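Local atomic coordinates of binding domain (Hc) of Paraclostridial Mosquitocidal Protein 1 (PDB entry 6HOX), a protein that probably mediates nerve cell targeting, as the receptor-binding part of a botulinum-like neurotoxin that specifically targets Anopheles mosquitoes. Residues Phe89-Trp94 / Gln121-Ser126; Gly109-Leu114 / Asn131-Met136; Phe207-Glu210 / Asn216-Ile219. One frame throughout, in Å; residues are numbered along the deposited sequence.

Contact 1: residues Phe89-Trp94 / Gln121-Ser126; sequences FTISFW and QGWKIS
Ile-91 and Trp-123 meet in the core of a lectin-like beta sandwich, the concanavalin-type jelly roll that forms the N-terminal half of the binding domain in clostridial neurotoxins. Strands 89-94 and 122-126 belong to the two facing sheets; their axes pass 11.1 Å apart at 20° to each other, no hydrogen bond joins them, and the contact is made by side chains. Beyond strand 89-94, its backbone neighbours 167-174 and 218-227 continue the first sheet, and Trp-134 of strand 131-137 extends the second layer over Phe-89 and Ile-91.

The aromatic part of the contact is a CH-pi interaction. Ile-91 sends CD1 over one face of the indole, 3.9 Å from the centroid of the six-membered ring of Trp-123 and 9° off its normal. In Trp-123 the first two torsions, chi1 near 60° and chi2 near -98°, together present a face of the indole to the methyl coming from the opposite sheet. Phe-83 meets the same indole edge-to-face.

The aliphatic part centres on Ile-125, whose side chain slides past Ile-91 and comes to Phe-93 from the opposite direction. Its CD1 is shared between two residues: 4.1 Å from Ile-91 CG2, and, obliquely to the phenyl ring, 3.8 Å from Phe-93 CE1. The other branch also takes part, with Ile-125 CG2 lying 4.1 Å from Phe-93 CZ.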
ATOM      1  N   PHE A  89      -4.920  24.953  -7.035  1.00 29.32           N
ATOM      2  CA  PHE A  89      -5.025  24.140  -5.818  1.00 28.66           C
ATOM      3  C   PHE A  89      -4.436  22.745  -6.054  1.00 27.59           C
ATOM      4  O   PHE A  89      -4.188  22.343  -7.205  1.00 25.60           O
ATOM      5  CB  PHE A  89      -6.467  24.079  -5.311  1.00 28.22           C
ATOM      6  CG  PHE A  89      -7.450  23.423  -6.243  1.00 28.34           C
ATOM      7  CD1 PHE A  89      -8.095  24.160  -7.226  1.00 28.97           C
ATOM      8  CD2 PHE A  89      -7.732  22.071  -6.138  1.00 29.39           C
ATOM      9  CE1 PHE A  89      -9.000  23.555  -8.084  1.00 29.70           C
ATOM     10  CE2 PHE A  89      -8.639  21.468  -6.993  1.00 30.48           C
ATOM     11  CZ  PHE A  89      -9.273  22.213  -7.968  1.00 31.16           C
ATOM     12  N   THR A  90      -4.178  22.060  -4.932  1.00 25.86           N
ATOM     13  CA  THR A  90      -3.768  20.680  -4.896  1.00 25.72           C
ATOM     14  C   THR A  90      -4.656  19.920  -3.903  1.00 26.03           C
ATOM     15  O   THR A  90      -4.998  20.439  -2.828  1.00 24.90           O
ATOM     16  CB  THR A  90      -2.283  20.557  -4.530  1.00 25.02           C
ATOM     17  OG1 THR A  90      -1.570  21.252  -5.553  1.00 25.16           O
ATOM     18  CG2 THR A  90      -1.803  19.123  -4.436  1.00 25.16           C
ATOM     19  N   ILE A  91      -5.068  18.722  -4.325  1.00 24.32           N
ATOM     20  CA  ILE A  91      -5.702  17.742  -3.500  1.00 24.06           C
ATOM     21  C   ILE A  91      -4.736  16.552  -3.386  1.00 23.67           C
ATOM     22  O   ILE A  91      -4.261  16.052  -4.404  1.00 23.61           O
ATOM     23  CB  ILE A  91      -7.070  17.338  -4.091  1.00 24.47           C
ATOM     24  CG1 ILE A  91      -8.086  18.481  -3.991  1.00 25.04           C
ATOM     25  CG2 ILE A  91      -7.601  16.069  -3.427  1.00 26.14           C
ATOM     26  CD1 ILE A  91      -9.409  18.212  -4.684  1.00 24.42           C
ATOM     27  N   SER A  92      -4.472  16.107  -2.154  1.00 22.00           N
ATOM     28  CA  SER A  92      -3.717  14.863  -1.889  1.00 22.40           C
ATOM     29  C   SER A  92      -4.449  14.007  -0.847  1.00 22.48           C
ATOM     30  O   SER A  92      -5.230  14.509  -0.044  1.00 24.10           O
ATOM     31  CB  SER A  92      -2.281  15.131  -1.496  1.00 21.52           C
ATOM     32  OG  SER A  92      -2.152  15.721  -0.209  1.00 22.75           O
ATOM     33  N   PHE A  93      -4.226  12.693  -0.908  1.00 21.55           N
ATOM     34  CA  PHE A  93      -4.826  11.774   0.051  1.00 20.65           C
ATOM     35  C   PHE A  93      -4.218  10.376  -0.082  1.00 21.03           C
ATOM     36  O   PHE A  93      -3.777   9.918  -1.190  1.00 20.27           O
ATOM     37  CB  PHE A  93      -6.348  11.693  -0.133  1.00 21.14           C
ATOM     38  CG  PHE A  93      -6.828  11.294  -1.508  1.00 20.97           C
ATOM     39  CD1 PHE A  93      -6.997  12.243  -2.504  1.00 22.65           C
ATOM     40  CD2 PHE A  93      -7.151   9.981  -1.794  1.00 22.12           C
ATOM     41  CE1 PHE A  93      -7.433  11.885  -3.768  1.00 22.25           C
ATOM     42  CE2 PHE A  93      -7.625   9.629  -3.046  1.00 24.32           C
ATOM     43  CZ  PHE A  93      -7.748  10.577  -4.037  1.00 23.64           C
ATOM     44  N   TRP A  94      -4.220   9.687   1.065  1.00 21.38           N
ATOM     45  CA  TRP A  94      -3.972   8.263   1.128  1.00 21.24           C
ATOM     46  C   TRP A  94      -5.310   7.551   0.981  1.00 22.50           C
ATOM     47  O   TRP A  94      -6.281   7.934   1.647  1.00 22.84           O
ATOM     48  CB  TRP A  94      -3.302   7.894   2.448  1.00 22.09           C
ATOM     49  CG  TRP A  94      -1.840   8.198   2.487  1.00 22.41           C
ATOM     50  CD1 TRP A  94      -1.224   9.246   3.107  1.00 23.10           C
ATOM     51  CD2 TRP A  94      -0.795   7.422   1.875  1.00 23.48           C
ATOM     52  NE1 TRP A  94       0.132   9.166   2.941  1.00 22.47           N
ATOM     53  CE2 TRP A  94       0.427   8.053   2.198  1.00 23.57           C
ATOM     54  CE3 TRP A  94      -0.770   6.245   1.113  1.00 23.12           C
ATOM     55  CZ2 TRP A  94       1.650   7.560   1.748  1.00 23.54           C
ATOM     56  CZ3 TRP A  94       0.446   5.747   0.693  1.00 22.08           C
ATOM     57  CH2 TRP A  94       1.637   6.397   1.011  1.00 23.05           C
ATOM     58  N   GLN A 121     -21.861  22.459 -11.387  1.00 30.68           N
ATOM     59  CA  GLN A 121     -20.452  22.486 -11.752  1.00 29.15           C
ATOM     60  C   GLN A 121     -19.628  22.092 -10.529  1.00 28.10           C
ATOM     61  O   GLN A 121     -20.191  21.959  -9.433  1.00 26.91           O
ATOM     62  CB  GLN A 121     -20.071  23.884 -12.243  1.00 31.64           C
ATOM     63  CG  GLN A 121     -20.104  24.947 -11.150  1.00 32.77           C
ATOM     64  CD  GLN A 121     -21.183  25.975 -11.372  1.00 37.62           C
ATOM     65  OE1 GLN A 121     -22.088  25.799 -12.189  1.00 39.92           O
ATOM     66  NE2 GLN A 121     -21.059  27.085 -10.668  1.00 36.97           N
ATOM     67  N   GLY A 122     -18.313  21.938 -10.728  1.00 24.91           N
ATOM     68  CA  GLY A 122     -17.372  21.635  -9.644  1.00 24.66           C
ATOM     69  C   GLY A 122     -16.446  20.490 -10.000  1.00 24.07           C
ATOM     70  O   GLY A 122     -16.050  20.340 -11.189  1.00 24.25           O
ATOM     71  N   TRP A 123     -16.105  19.685  -8.982  1.00 22.95           N
ATOM     72  CA  TRP A 123     -15.200  18.562  -9.146  1.00 24.60           C
ATOM     73  C   TRP A 123     -15.696  17.350  -8.349  1.00 24.58           C
ATOM     74  O   TRP A 123     -16.511  17.477  -7.411  1.00 24.40           O
ATOM     75  CB  TRP A 123     -13.767  18.961  -8.759  1.00 25.17           C
ATOM     76  CG  TRP A 123     -13.603  19.414  -7.345  1.00 25.99           C
ATOM     77  CD1 TRP A 123     -13.566  20.702  -6.901  1.00 28.31           C
ATOM     78  CD2 TRP A 123     -13.437  18.584  -6.179  1.00 24.39           C
ATOM     79  NE1 TRP A 123     -13.424  20.731  -5.540  1.00 29.25           N
ATOM     80  CE2 TRP A 123     -13.325  19.450  -5.069  1.00 27.30           C
ATOM     81  CE3 TRP A 123     -13.391  17.206  -5.958  1.00 22.74           C
ATOM     82  CZ2 TRP A 123     -13.166  18.982  -3.763  1.00 25.94           C
ATOM     83  CZ3 TRP A 123     -13.225  16.744  -4.668  1.00 24.60           C
ATOM     84  CH2 TRP A 123     -13.116  17.620  -3.589  1.00 24.33           C
ATOM     85  N   LYS A 124     -15.219  16.167  -8.747  1.00 25.43           N
ATOM     86  CA  LYS A 124     -15.392  14.980  -7.945  1.00 24.85           C
ATOM     87  C   LYS A 124     -14.257  13.985  -8.181  1.00 24.35           C
ATOM     88  O   LYS A 124     -13.582  13.996  -9.203  1.00 25.29           O
ATOM     89  CB  LYS A 124     -16.730  14.309  -8.235  1.00 26.42           C
ATOM     90  CG  LYS A 124     -16.918  13.813  -9.654  1.00 28.08           C
ATOM     91  CD  LYS A 124     -18.113  12.893  -9.777  1.00 29.64           C
ATOM     92  CE  LYS A 124     -19.423  13.600  -9.528  1.00 27.82           C
ATOM     93  NZ  LYS A 124     -20.566  12.686  -9.716  1.00 28.08           N
ATOM     94  N   ILE A 125     -14.090  13.115  -7.188  1.00 23.90           N
ATOM     95  CA  ILE A 125     -13.195  11.963  -7.206  1.00 23.10           C
ATOM     96  C   ILE A 125     -14.091  10.726  -7.137  1.00 23.86           C
ATOM     97  O   ILE A 125     -14.905  10.609  -6.202  1.00 22.34           O
ATOM     98  CB  ILE A 125     -12.202  12.017  -6.032  1.00 22.04           C
ATOM     99  CG1 ILE A 125     -11.247  13.202  -6.141  1.00 23.41           C
ATOM    100  CG2 ILE A 125     -11.432  10.716  -5.912  1.00 23.49           C
ATOM    101  CD1 ILE A 125     -10.602  13.617  -4.824  1.00 23.34           C
ATOM    102  N   SER A 126     -13.956   9.853  -8.147  1.00 23.76           N
ATOM    103  CA  SER A 126     -14.767   8.664  -8.332  1.00 24.45           C
ATOM    104  C   SER A 126     -13.889   7.428  -8.526  1.00 24.77           C
ATOM    105  O   SER A 126     -12.699   7.524  -8.793  1.00 24.56           O
ATOM    106  CB  SER A 126     -15.714   8.827  -9.493  1.00 26.13           C
ATOM    107  OG  SER A 126     -16.566   9.931  -9.255  1.00 28.42           O
TER

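Contact 2: residues Gly109-Leu114 / Asn131-Met136; sequences GIEYDL and NLVWRM
Glu-111 and Arg-135 form a two-pronged salt bridge across one sheet of the lectin-like sandwich, between the chain leading into the short strand 112-113 and strand 131-136. Strand 122-128 pairs with both, so the two side chains reach toward each other across it; the nearest CA atoms of the segments, those of Glu-111 and Val-133, are 7.9 Å apart.

The polar contact is a pair of nearly straight bonds. Arg-135 NH1 donates to Glu-111 OE1 at 2.6 Å with an N-H...O angle of 165°, meeting the oxygen on its syn side, while Arg-135 NH2 bonds to Glu-111 OE2 at 2.5 Å, a very short distance whose exact value should not be pressed. Carboxylate and guanidinium planes differ by only 21°, the carboxylate facing the guanidinium edge. Beyond CG the glutamate is extended, whereas the arginine chain bends at chi3 (-59°), swinging its terminal nitrogens round to the acid.

The rest is van der Waals packing. Both methyls of Val-133 lie beside the carboxylate, CG1 being 3.8 Å from Glu-111 OE2 and CG2 4.0 Å from Glu-111 CD.

Arg-135 NH2 has a second acid, Asp-145 of the adjoining strand 143-147. With two carboxylates on one guanidinium, the arginine is very probably charged, and the pair of hydrogen bonds to Glu-111 should restrict rotation of both end groups.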
ATOM      1  N   GLY A 109     -18.162  -0.715 -15.475  1.00 39.60           N
ATOM      2  CA  GLY A 109     -18.404   0.380 -16.397  1.00 39.96           C
ATOM      3  C   GLY A 109     -19.155   1.544 -15.764  1.00 41.22           C
ATOM      4  O   GLY A 109     -19.420   2.538 -16.452  1.00 38.67           O
ATOM      5  N   ILE A 110     -19.463   1.446 -14.461  1.00 37.91           N
ATOM      6  CA  ILE A 110     -20.229   2.477 -13.733  1.00 40.20           C
ATOM      7  C   ILE A 110     -19.291   3.232 -12.779  1.00 35.29           C
ATOM      8  O   ILE A 110     -18.725   2.618 -11.874  1.00 36.87           O
ATOM      9  CB  ILE A 110     -21.406   1.826 -12.980  1.00 43.88           C
ATOM     10  CG1 ILE A 110     -22.394   1.157 -13.943  1.00 46.96           C
ATOM     11  CG2 ILE A 110     -22.107   2.830 -12.073  1.00 42.34           C
ATOM     12  CD1 ILE A 110     -23.063  -0.065 -13.361  1.00 48.59           C
ATOM     13  N   GLU A 111     -19.128   4.546 -13.004  1.00 31.79           N
ATOM     14  CA  GLU A 111     -18.411   5.462 -12.095  1.00 32.70           C
ATOM     15  C   GLU A 111     -19.244   5.641 -10.827  1.00 29.95           C
ATOM     16  O   GLU A 111     -20.417   5.894 -10.937  1.00 30.98           O
ATOM     17  CB  GLU A 111     -18.282   6.893 -12.620  1.00 34.54           C
ATOM     18  CG  GLU A 111     -17.235   7.110 -13.674  1.00 39.79           C
ATOM     19  CD  GLU A 111     -16.976   8.578 -13.995  1.00 41.92           C
ATOM     20  OE1 GLU A 111     -17.274   9.447 -13.143  1.00 46.09           O
ATOM     21  OE2 GLU A 111     -16.447   8.847 -15.086  1.00 43.48           O
ATOM     22  N   TYR A 112     -18.621   5.597  -9.649  1.00 28.17           N
ATOM     23  CA  TYR A 112     -19.323   5.997  -8.441  1.00 26.59           C
ATOM     24  C   TYR A 112     -18.435   6.911  -7.587  1.00 26.62           C
ATOM     25  O   TYR A 112     -17.202   6.831  -7.624  1.00 26.12           O
ATOM     26  CB  TYR A 112     -19.898   4.789  -7.701  1.00 28.19           C
ATOM     27  CG  TYR A 112     -18.923   3.720  -7.266  1.00 28.75           C
ATOM     28  CD1 TYR A 112     -18.211   3.811  -6.078  1.00 29.26           C
ATOM     29  CD2 TYR A 112     -18.745   2.583  -8.034  1.00 30.22           C
ATOM     30  CE1 TYR A 112     -17.338   2.807  -5.678  1.00 29.04           C
ATOM     31  CE2 TYR A 112     -17.871   1.572  -7.655  1.00 31.57           C
ATOM     32  CZ  TYR A 112     -17.170   1.679  -6.470  1.00 31.72           C
ATOM     33  OH  TYR A 112     -16.335   0.656  -6.120  1.00 31.81           O
ATOM     34  N   ASP A 113     -19.107   7.780  -6.818  1.00 26.35           N
ATOM     35  CA  ASP A 113     -18.491   8.862  -6.049  1.00 26.90           C
ATOM     36  C   ASP A 113     -17.725   8.301  -4.846  1.00 27.35           C
ATOM     37  O   ASP A 113     -18.117   7.288  -4.232  1.00 27.65           O
ATOM     38  CB  ASP A 113     -19.524   9.846  -5.498  1.00 27.32           C
ATOM     39  CG  ASP A 113     -20.322  10.625  -6.536  1.00 30.64           C
ATOM     40  OD1 ASP A 113     -19.924  10.617  -7.716  1.00 32.80           O
ATOM     41  OD2 ASP A 113     -21.342  11.236  -6.142  1.00 34.43           O
ATOM     42  N   LEU A 114     -16.629   8.983  -4.522  1.00 26.60           N
ATOM     43  CA  LEU A 114     -15.959   8.842  -3.257  1.00 27.49           C
ATOM     44  C   LEU A 114     -15.954  10.193  -2.520  1.00 25.96           C
ATOM     45  O   LEU A 114     -16.260  10.267  -1.323  1.00 25.14           O
ATOM     46  CB  LEU A 114     -14.540   8.348  -3.525  1.00 31.07           C
ATOM     47  CG  LEU A 114     -13.705   8.129  -2.269  1.00 36.73           C
ATOM     48  CD1 LEU A 114     -14.383   7.145  -1.322  1.00 38.92           C
ATOM     49  CD2 LEU A 114     -12.314   7.645  -2.628  1.00 40.29           C
ATOM     50  N   ASN A 131     -10.168   1.610 -11.114  1.00 27.79           N
ATOM     51  CA  ASN A 131      -9.353   2.776 -11.404  1.00 27.53           C
ATOM     52  C   ASN A 131      -9.995   4.004 -10.733  1.00 28.08           C
ATOM     53  O   ASN A 131     -11.025   3.906 -10.090  1.00 30.97           O
ATOM     54  CB  ASN A 131      -9.128   2.915 -12.913  1.00 27.56           C
ATOM     55  CG  ASN A 131      -7.925   2.122 -13.386  1.00 28.71           C
ATOM     56  OD1 ASN A 131      -6.781   2.551 -13.222  1.00 31.59           O
ATOM     57  ND2 ASN A 131      -8.173   0.960 -13.953  1.00 28.37           N
ATOM     58  N   LEU A 132      -9.312   5.142 -10.831  1.00 29.99           N
ATOM     59  CA  LEU A 132      -9.668   6.388 -10.147  1.00 29.05           C
ATOM     60  C   LEU A 132     -10.016   7.412 -11.226  1.00 25.80           C
ATOM     61  O   LEU A 132      -9.379   7.420 -12.288  1.00 23.22           O
ATOM     62  CB  LEU A 132      -8.469   6.836  -9.303  1.00 32.56           C
ATOM     63  CG  LEU A 132      -8.746   7.807  -8.155  1.00 37.39           C
ATOM     64  CD1 LEU A 132      -9.549   7.156  -7.050  1.00 40.31           C
ATOM     65  CD2 LEU A 132      -7.448   8.336  -7.586  1.00 42.80           C
ATOM     66  N   VAL A 133     -11.069   8.193 -10.974  1.00 22.86           N
ATOM     67  CA  VAL A 133     -11.518   9.275 -11.845  1.00 23.97           C
ATOM     68  C   VAL A 133     -11.420  10.590 -11.078  1.00 23.58           C
ATOM     69  O   VAL A 133     -11.957  10.684  -9.963  1.00 25.68           O
ATOM     70  CB  VAL A 133     -12.974   9.073 -12.300  1.00 25.28           C
ATOM     71  CG1 VAL A 133     -13.451  10.233 -13.172  1.00 25.71           C
ATOM     72  CG2 VAL A 133     -13.134   7.745 -13.026  1.00 26.73           C
ATOM     73  N   TRP A 134     -10.764  11.571 -11.700  1.00 20.78           N
ATOM     74  CA  TRP A 134     -10.821  12.975 -11.349  1.00 23.02           C
ATOM     75  C   TRP A 134     -11.604  13.684 -12.452  1.00 22.97           C
ATOM     76  O   TRP A 134     -11.281  13.536 -13.633  1.00 23.20           O
ATOM     77  CB  TRP A 134      -9.413  13.574 -11.178  1.00 23.58           C
ATOM     78  CG  TRP A 134      -9.389  15.067 -11.139  1.00 25.60           C
ATOM     79  CD1 TRP A 134      -8.962  15.910 -12.129  1.00 25.94           C
ATOM     80  CD2 TRP A 134      -9.835  15.906 -10.061  1.00 26.51           C
ATOM     81  NE1 TRP A 134      -9.087  17.210 -11.724  1.00 26.83           N
ATOM     82  CE2 TRP A 134      -9.622  17.239 -10.463  1.00 27.25           C
ATOM     83  CE3 TRP A 134     -10.349  15.660  -8.786  1.00 28.47           C
ATOM     84  CZ2 TRP A 134      -9.930  18.319  -9.642  1.00 29.19           C
ATOM     85  CZ3 TRP A 134     -10.663  16.724  -7.976  1.00 28.99           C
ATOM     86  CH2 TRP A 134     -10.465  18.037  -8.407  1.00 30.68           C
ATOM     87  N   ARG A 135     -12.639  14.430 -12.075  1.00 22.24           N
ATOM     88  CA  ARG A 135     -13.402  15.160 -13.068  1.00 24.83           C
ATOM     89  C   ARG A 135     -13.686  16.579 -12.570  1.00 26.20           C
ATOM     90  O   ARG A 135     -14.026  16.775 -11.384  1.00 24.69           O
ATOM     91  CB  ARG A 135     -14.705  14.435 -13.413  1.00 26.12           C
ATOM     92  CG  ARG A 135     -15.607  15.266 -14.321  1.00 30.44           C
ATOM     93  CD  ARG A 135     -16.838  14.560 -14.850  1.00 31.65           C
ATOM     94  NE  ARG A 135     -16.453  13.379 -15.615  1.00 33.80           N
ATOM     95  CZ  ARG A 135     -16.582  12.132 -15.174  1.00 32.59           C
ATOM     96  NH1 ARG A 135     -17.396  11.878 -14.163  1.00 32.36           N
ATOM     97  NH2 ARG A 135     -15.893  11.155 -15.745  1.00 32.17           N
ATOM     98  N   MET A 136     -13.521  17.538 -13.492  1.00 25.23           N
ATOM     99  CA  MET A 136     -13.908  18.935 -13.352  1.00 25.92           C
ATOM    100  C   MET A 136     -14.987  19.264 -14.396  1.00 27.63           C
ATOM    101  O   MET A 136     -14.901  18.822 -15.552  1.00 25.85           O
ATOM    102  CB  MET A 136     -12.699  19.851 -13.567  1.00 26.92           C
ATOM    103  CG  MET A 136     -11.690  19.771 -12.427  1.00 28.46           C
ATOM    104  SD  MET A 136     -10.164  20.672 -12.741  1.00 31.67           S
ATOM    105  CE  MET A 136      -9.576  19.745 -14.139  1.00 28.43           C
TER

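Contact 3: residues Phe207-Glu210 / Asn216-Ile219; sequences FKLE and NQFI
Leu-209 lays its isobutyl end over the Gln-217/Phe-218 peptide and against the side chains of Gln-217 and Ile-219, its two methyls dividing the contact between them. CD1 of Leu-209 rests 3.6 Å from Gln-217 O and 4.0 Å from Phe-218 CA, so one methyl covers the peptide joining those two residues. It also comes within 4.2 Å of the aliphatic CG of Gln-217. The other methyl, Leu-209 CD2, lies 4.0 Å from Ile-219 CG1, where the two branched chains pass at a slant. With CG anti to the carbonyl carbon (chi1 -78°), Leu-209 extends toward the second segment, and no hydrogen bond links the two.

This packing lies in the lectin-like jelly roll of the toxin's binding domain, where the chain turns a corner at Lys-208, runs through the short strand 209-210 and a loop, and then enters the long strand 218-227. Segment 207-210 is bonded through its backbone to Leu-114 and Asp-113, whereas Ile-219 pairs with Leu-65; Leu-209 thus packs between two stretches that take their backbone partners from different strands. Tyr-112 touches it as well.

The polar groups have partners in their own segment and beyond it. Gln-217 bends at chi2 (60°) and folds back on its own backbone, its OE1 accepting from Phe-218 N at 3.1 Å; Tyr-112 OH bonds to Gln-217 NE2. On the other segment Lys-208 NZ makes a salt bridge of 2.9 Å with Glu-210 OE1, approaching from above the carboxylate plane, and a second with Glu-69.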
ATOM      1  N   PHE A 207     -17.824  13.444   1.496  1.00 23.29           N
ATOM      2  CA  PHE A 207     -17.031  12.217   1.508  1.00 23.70           C
ATOM      3  C   PHE A 207     -17.991  11.061   1.755  1.00 24.02           C
ATOM      4  O   PHE A 207     -18.524  10.923   2.861  1.00 25.84           O
ATOM      5  CB  PHE A 207     -15.962  12.271   2.595  1.00 23.22           C
ATOM      6  CG  PHE A 207     -14.941  13.365   2.435  1.00 24.69           C
ATOM      7  CD1 PHE A 207     -15.243  14.675   2.771  1.00 24.47           C
ATOM      8  CD2 PHE A 207     -13.672  13.087   1.952  1.00 24.56           C
ATOM      9  CE1 PHE A 207     -14.307  15.679   2.613  1.00 23.77           C
ATOM     10  CE2 PHE A 207     -12.747  14.101   1.767  1.00 25.16           C
ATOM     11  CZ  PHE A 207     -13.067  15.396   2.103  1.00 24.64           C
ATOM     12  N   LYS A 208     -18.227  10.250   0.721  1.00 25.02           N
ATOM     13  CA  LYS A 208     -19.259   9.219   0.750  1.00 26.48           C
ATOM     14  C   LYS A 208     -19.211   8.392  -0.528  1.00 24.51           C
ATOM     15  O   LYS A 208     -19.105   8.969  -1.621  1.00 23.07           O
ATOM     16  CB  LYS A 208     -20.648   9.857   0.815  1.00 28.20           C
ATOM     17  CG  LYS A 208     -21.794   8.892   1.051  1.00 30.92           C
ATOM     18  CD  LYS A 208     -23.140   9.575   0.998  1.00 31.79           C
ATOM     19  CE  LYS A 208     -24.269   8.669   1.447  1.00 36.10           C
ATOM     20  NZ  LYS A 208     -24.456   7.522   0.527  1.00 38.07           N
ATOM     21  N   LEU A 209     -19.332   7.067  -0.371  1.00 23.53           N
ATOM     22  CA  LEU A 209     -19.585   6.161  -1.491  1.00 27.34           C
ATOM     23  C   LEU A 209     -21.011   6.402  -1.997  1.00 27.53           C
ATOM     24  O   LEU A 209     -21.956   6.185  -1.248  1.00 26.93           O
ATOM     25  CB  LEU A 209     -19.423   4.705  -1.040  1.00 27.33           C
ATOM     26  CG  LEU A 209     -17.986   4.210  -0.919  1.00 29.07           C
ATOM     27  CD1 LEU A 209     -17.924   2.932  -0.103  1.00 29.89           C
ATOM     28  CD2 LEU A 209     -17.380   3.995  -2.298  1.00 30.60           C
ATOM     29  N   GLU A 210     -21.142   6.873  -3.243  1.00 26.91           N
ATOM     30  CA  GLU A 210     -22.451   7.178  -3.818  1.00 27.19           C
ATOM     31  C   GLU A 210     -22.521   6.625  -5.236  1.00 25.66           C
ATOM     32  O   GLU A 210     -21.776   7.074  -6.084  1.00 24.71           O
ATOM     33  CB  GLU A 210     -22.692   8.690  -3.812  1.00 28.72           C
ATOM     34  CG  GLU A 210     -24.125   9.081  -4.120  1.00 32.75           C
ATOM     35  CD  GLU A 210     -25.112   8.561  -3.088  1.00 34.89           C
ATOM     36  OE1 GLU A 210     -25.027   8.973  -1.912  1.00 36.61           O
ATOM     37  OE2 GLU A 210     -25.914   7.697  -3.447  1.00 40.13           O
ATOM     38  N   ASN A 216     -20.956  -4.122  -0.357  1.00 30.85           N
ATOM     39  CA  ASN A 216     -19.864  -4.616   0.454  1.00 30.34           C
ATOM     40  C   ASN A 216     -18.652  -3.682   0.320  1.00 29.82           C
ATOM     41  O   ASN A 216     -17.725  -3.790   1.085  1.00 29.11           O
ATOM     42  CB  ASN A 216     -19.539  -6.062   0.091  1.00 33.90           C
ATOM     43  CG  ASN A 216     -20.695  -6.993   0.399  1.00 36.58           C
ATOM     44  OD1 ASN A 216     -21.176  -7.033   1.528  1.00 43.28           O
ATOM     45  ND2 ASN A 216     -21.174  -7.713  -0.598  1.00 37.87           N
ATOM     46  N   GLN A 217     -18.670  -2.758  -0.651  1.00 29.47           N
ATOM     47  CA  GLN A 217     -17.545  -1.849  -0.852  1.00 26.57           C
ATOM     48  C   GLN A 217     -17.369  -0.953   0.375  1.00 25.14           C
ATOM     49  O   GLN A 217     -18.345  -0.509   1.018  1.00 27.40           O
ATOM     50  CB  GLN A 217     -17.736  -0.998  -2.107  1.00 26.73           C
ATOM     51  CG  GLN A 217     -16.520  -0.175  -2.508  1.00 25.43           C
ATOM     52  CD  GLN A 217     -15.283  -0.990  -2.802  1.00 25.17           C
ATOM     53  OE1 GLN A 217     -14.807  -1.763  -1.967  1.00 26.47           O
ATOM     54  NE2 GLN A 217     -14.697  -0.758  -3.963  1.00 21.48           N
ATOM     55  N   PHE A 218     -16.100  -0.712   0.706  1.00 24.43           N
ATOM     56  CA  PHE A 218     -15.704   0.187   1.766  1.00 24.09           C
ATOM     57  C   PHE A 218     -14.337   0.758   1.401  1.00 23.62           C
ATOM     58  O   PHE A 218     -13.533   0.109   0.729  1.00 23.38           O
ATOM     59  CB  PHE A 218     -15.690  -0.530   3.121  1.00 25.66           C
ATOM     60  CG  PHE A 218     -14.603  -1.575   3.291  1.00 26.41           C
ATOM     61  CD1 PHE A 218     -14.752  -2.854   2.781  1.00 27.07           C
ATOM     62  CD2 PHE A 218     -13.423  -1.274   3.959  1.00 27.59           C
ATOM     63  CE1 PHE A 218     -13.751  -3.807   2.941  1.00 28.38           C
ATOM     64  CE2 PHE A 218     -12.432  -2.229   4.141  1.00 26.50           C
ATOM     65  CZ  PHE A 218     -12.593  -3.493   3.616  1.00 27.45           C
ATOM     66  N   ILE A 219     -14.068   1.978   1.850  1.00 23.08           N
ATOM     67  CA  ILE A 219     -12.822   2.634   1.513  1.00 26.26           C
ATOM     68  C   ILE A 219     -12.190   3.143   2.801  1.00 25.56           C
ATOM     69  O   ILE A 219     -12.890   3.587   3.693  1.00 28.40           O
ATOM     70  CB  ILE A 219     -13.072   3.785   0.521  1.00 29.41           C
ATOM     71  CG1 ILE A 219     -13.772   3.303  -0.752  1.00 28.59           C
ATOM     72  CG2 ILE A 219     -11.787   4.530   0.219  1.00 31.05           C
ATOM     73  CD1 ILE A 219     -12.923   2.439  -1.633  1.00 31.73           C
TER

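All three contacts lie in the N-terminal receptor-binding region, a beta sandwich on one side of the chain's centre. Contacts 1 and 2 have centres about 11 Å apart and share the five-stranded sheet through the hairpin of strands 122-128 and 131-137; their segments alternate along the chain. Contact 3 follows both, its centre about 12 Å from that of contact 2 and about 16 Å from that of contact 1. Strands 89-96 and 218-227 are neighbours in the nine-stranded sheet. Contact 1 thus joins the two sheets, contact 2 links strands of one sheet, and contact 3 packs segment 207-210, probably backbone-bonded to 109-114, against the start of strand 218-227.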